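Local atomic coordinates of ScaE cell-surface anchored scaffoldin protein (Ruminococcus flavefaciens, PDB entry 2ZF9), a protein that probably binds dockerin modules through this type III cohesin domain and so anchors cellulosome components to the bacterial cell surface. Residues Ala13-Tyr18 with Gln146-Ser151. Residues are numbered along the deposited sequence; the frame is centred on the assembly and turned at random.
Sequences AAGQAY and QVAYQS
Tyr18 sets its ring edge onto one face of Tyr149, an edge-to-face pair with centroids 4.9 Å apart and planes at 60°. CD1 of Tyr18 makes the touch, 3.4 Å from Tyr149 CZ and displaced toward the rim of the ring. In the plane of the Tyr149 ring, at its edge, sits Gln16 O, 3.4 Å from CD2. With CG anti to the backbone N (chi1 179°), Tyr149 extends alongside residues 16-18 as they turn away from the strand, and its CB also packs on Ala13 CB. Cut back to an alanine, this position would keep CB but would probably leave the Tyr18 edge without its face and open a gap beside Phe176. Tyr18 OH is held by Gln172 of helix 166-178, and Phe176 of that helix also meets the Tyr149 ring. Further out, the Gln16 amide lies over Gln150 CB, CD at 3.6 Å. The backbones pair in parallel: Ala14 N bonds to Val147 O, Tyr149 N to Ala14 O at 2.8 Å, and Gln16 N to Tyr149 O, nearly straight at 169°. This is a short parallel strand pairing, joining the N-terminal segment to strand 142-149 of the cohesin's jelly-roll β-sandwich, with helix 166-178 packed against the tyrosines.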
ATOM      1  N   ALA A  13       7.274  -6.594   2.792  1.00 18.79           N
ATOM      2  CA  ALA A  13       6.158  -6.073   3.543  1.00 18.47           C
ATOM      3  C   ALA A  13       6.450  -6.146   5.046  1.00 20.68           C
ATOM      4  O   ALA A  13       7.296  -6.953   5.486  1.00 17.46           O
ATOM      5  CB  ALA A  13       4.877  -6.904   3.241  1.00 16.79           C
ATOM      6  N   ALA A  14       5.740  -5.322   5.822  1.00 18.29           N
ATOM      7  CA  ALA A  14       5.778  -5.413   7.289  1.00 21.48           C
ATOM      8  C   ALA A  14       4.916  -6.604   7.757  1.00 24.68           C
ATOM      9  O   ALA A  14       4.232  -7.239   6.950  1.00 20.22           O
ATOM     10  CB  ALA A  14       5.300  -4.125   7.911  1.00 21.17           C
ATOM     11  N   GLY A  15       4.984  -6.952   9.043  1.00 26.22           N
ATOM     12  CA  GLY A  15       4.130  -8.052   9.545  1.00 27.38           C
ATOM     13  C   GLY A  15       4.864  -9.366   9.520  1.00 27.93           C
ATOM     14  O   GLY A  15       5.960  -9.465  10.062  1.00 31.47           O
ATOM     15  N   GLN A  16       4.266 -10.376   8.892  1.00 26.79           N
ATOM     16  CA  GLN A  16       4.808 -11.723   8.870  1.00 28.15           C
ATOM     17  C   GLN A  16       5.523 -12.026   7.543  1.00 29.45           C
ATOM     18  O   GLN A  16       5.179 -11.446   6.507  1.00 27.25           O
ATOM     19  CB  GLN A  16       3.682 -12.709   9.132  1.00 28.36           C
ATOM     20  CG  GLN A  16       3.050 -12.495  10.524  1.00 37.38           C
ATOM     21  CD  GLN A  16       1.895 -13.450  10.826  1.00 37.49           C
ATOM     22  OE1 GLN A  16       1.771 -14.508  10.212  1.00 50.89           O
ATOM     23  NE2 GLN A  16       1.035 -13.064  11.774  1.00 42.92           N
ATOM     24  N   ALA A  17       6.542 -12.885   7.581  1.00 23.36           N
ATOM     25  CA  ALA A  17       7.315 -13.160   6.375  1.00 26.49           C
ATOM     26  C   ALA A  17       6.451 -13.885   5.376  1.00 23.55           C
ATOM     27  O   ALA A  17       5.701 -14.796   5.743  1.00 25.77           O
ATOM     28  CB  ALA A  17       8.558 -13.997   6.702  1.00 28.30           C
ATOM     29  N   TYR A  18       6.538 -13.480   4.114  1.00 22.37           N
ATOM     30  CA  TYR A  18       5.857 -14.188   3.053  1.00 19.07           C
ATOM     31  C   TYR A  18       6.575 -15.511   2.766  1.00 22.66           C
ATOM     32  O   TYR A  18       7.810 -15.547   2.639  1.00 23.45           O
ATOM     33  CB  TYR A  18       5.885 -13.344   1.790  1.00 19.95           C
ATOM     34  CG  TYR A  18       5.058 -13.916   0.681  1.00 15.70           C
ATOM     35  CD1 TYR A  18       3.714 -13.566   0.562  1.00 16.00           C
ATOM     36  CD2 TYR A  18       5.609 -14.801  -0.240  1.00 15.61           C
ATOM     37  CE1 TYR A  18       2.929 -14.070  -0.455  1.00 18.29           C
ATOM     38  CE2 TYR A  18       4.826 -15.345  -1.276  1.00 18.51           C
ATOM     39  CZ  TYR A  18       3.489 -14.958  -1.373  1.00 21.21           C
ATOM     40  OH  TYR A  18       2.696 -15.437  -2.375  1.00 20.80           O
ATOM     41  N   GLN A 146       2.601   1.735   6.065  1.00 18.57           N
ATOM     42  CA  GLN A 146       3.189   0.499   5.602  1.00 17.17           C
ATOM     43  C   GLN A 146       2.176  -0.444   4.950  1.00 17.23           C
ATOM     44  O   GLN A 146       1.037  -0.582   5.409  1.00 16.97           O
ATOM     45  CB  GLN A 146       3.819  -0.242   6.788  1.00 17.50           C
ATOM     46  CG  GLN A 146       4.939   0.519   7.467  1.00 17.11           C
ATOM     47  CD  GLN A 146       5.506  -0.250   8.664  1.00 21.39           C
ATOM     48  OE1 GLN A 146       4.777  -0.931   9.395  1.00 30.12           O
ATOM     49  NE2 GLN A 146       6.796  -0.131   8.861  1.00 23.25           N
ATOM     50  N   VAL A 147       2.636  -1.150   3.921  1.00 15.09           N
ATOM     51  CA  VAL A 147       1.958  -2.386   3.492  1.00 14.62           C
ATOM     52  C   VAL A 147       2.389  -3.510   4.409  1.00 15.71           C
ATOM     53  O   VAL A 147       3.576  -3.687   4.643  1.00 17.89           O
ATOM     54  CB  VAL A 147       2.343  -2.786   2.037  1.00 14.48           C
ATOM     55  CG1 VAL A 147       1.652  -4.164   1.662  1.00 13.35           C
ATOM     56  CG2 VAL A 147       1.921  -1.655   1.048  1.00 16.12           C
ATOM     57  N   ALA A 148       1.428  -4.271   4.923  1.00 15.72           N
ATOM     58  CA  ALA A 148       1.720  -5.366   5.850  1.00 20.34           C
ATOM     59  C   ALA A 148       1.194  -6.678   5.260  1.00 20.60           C
ATOM     60  O   ALA A 148       0.174  -6.670   4.590  1.00 24.46           O
ATOM     61  CB  ALA A 148       1.028  -5.094   7.208  1.00 19.95           C
ATOM     62  N   TYR A 149       1.855  -7.797   5.568  1.00 18.31           N
ATOM     63  CA  TYR A 149       1.478  -9.115   5.074  1.00 18.63           C
ATOM     64  C   TYR A 149       1.209 -10.026   6.276  1.00 21.21           C
ATOM     65  O   TYR A 149       1.955 -10.019   7.252  1.00 22.12           O
ATOM     66  CB  TYR A 149       2.619  -9.759   4.200  1.00 18.86           C
ATOM     67  CG  TYR A 149       2.211 -11.140   3.725  1.00 23.34           C
ATOM     68  CD1 TYR A 149       1.360 -11.278   2.648  1.00 20.08           C
ATOM     69  CD2 TYR A 149       2.628 -12.305   4.387  1.00 21.85           C
ATOM     70  CE1 TYR A 149       0.896 -12.513   2.230  1.00 21.83           C
ATOM     71  CE2 TYR A 149       2.163 -13.568   3.967  1.00 25.43           C
ATOM     72  CZ  TYR A 149       1.275 -13.646   2.884  1.00 21.17           C
ATOM     73  OH  TYR A 149       0.814 -14.856   2.405  1.00 25.97           O
ATOM     74  N   GLN A 150       0.173 -10.851   6.192  1.00 26.49           N
ATOM     75  CA  GLN A 150       0.175 -12.093   6.972  1.00 27.11           C
ATOM     76  C   GLN A 150      -0.615 -13.188   6.293  1.00 28.43           C
ATOM     77  O   GLN A 150      -1.379 -12.903   5.396  1.00 22.75           O
ATOM     78  CB  GLN A 150      -0.314 -11.880   8.394  1.00 29.31           C
ATOM     79  CG  GLN A 150      -1.753 -11.530   8.543  1.00 30.63           C
ATOM     80  CD  GLN A 150      -1.952 -10.652   9.762  1.00 44.12           C
ATOM     81  OE1 GLN A 150      -1.208  -9.697   9.971  1.00 42.13           O
ATOM     82  NE2 GLN A 150      -2.944 -10.981  10.583  1.00 48.08           N
ATOM     83  N   SER A 151      -0.428 -14.434   6.753  1.00 29.23           N
ATOM     84  CA  SER A 151      -1.166 -15.583   6.221  1.00 30.46           C
ATOM     85  C   SER A 151      -2.609 -15.462   6.684  1.00 28.13           C
ATOM     86  O   SER A 151      -2.862 -15.275   7.864  1.00 28.46           O
ATOM     87  CB  SER A 151      -0.579 -16.906   6.762  1.00 34.69           C
ATOM     88  OG  SER A 151      -1.052 -18.050   6.035  1.00 43.86           O
TER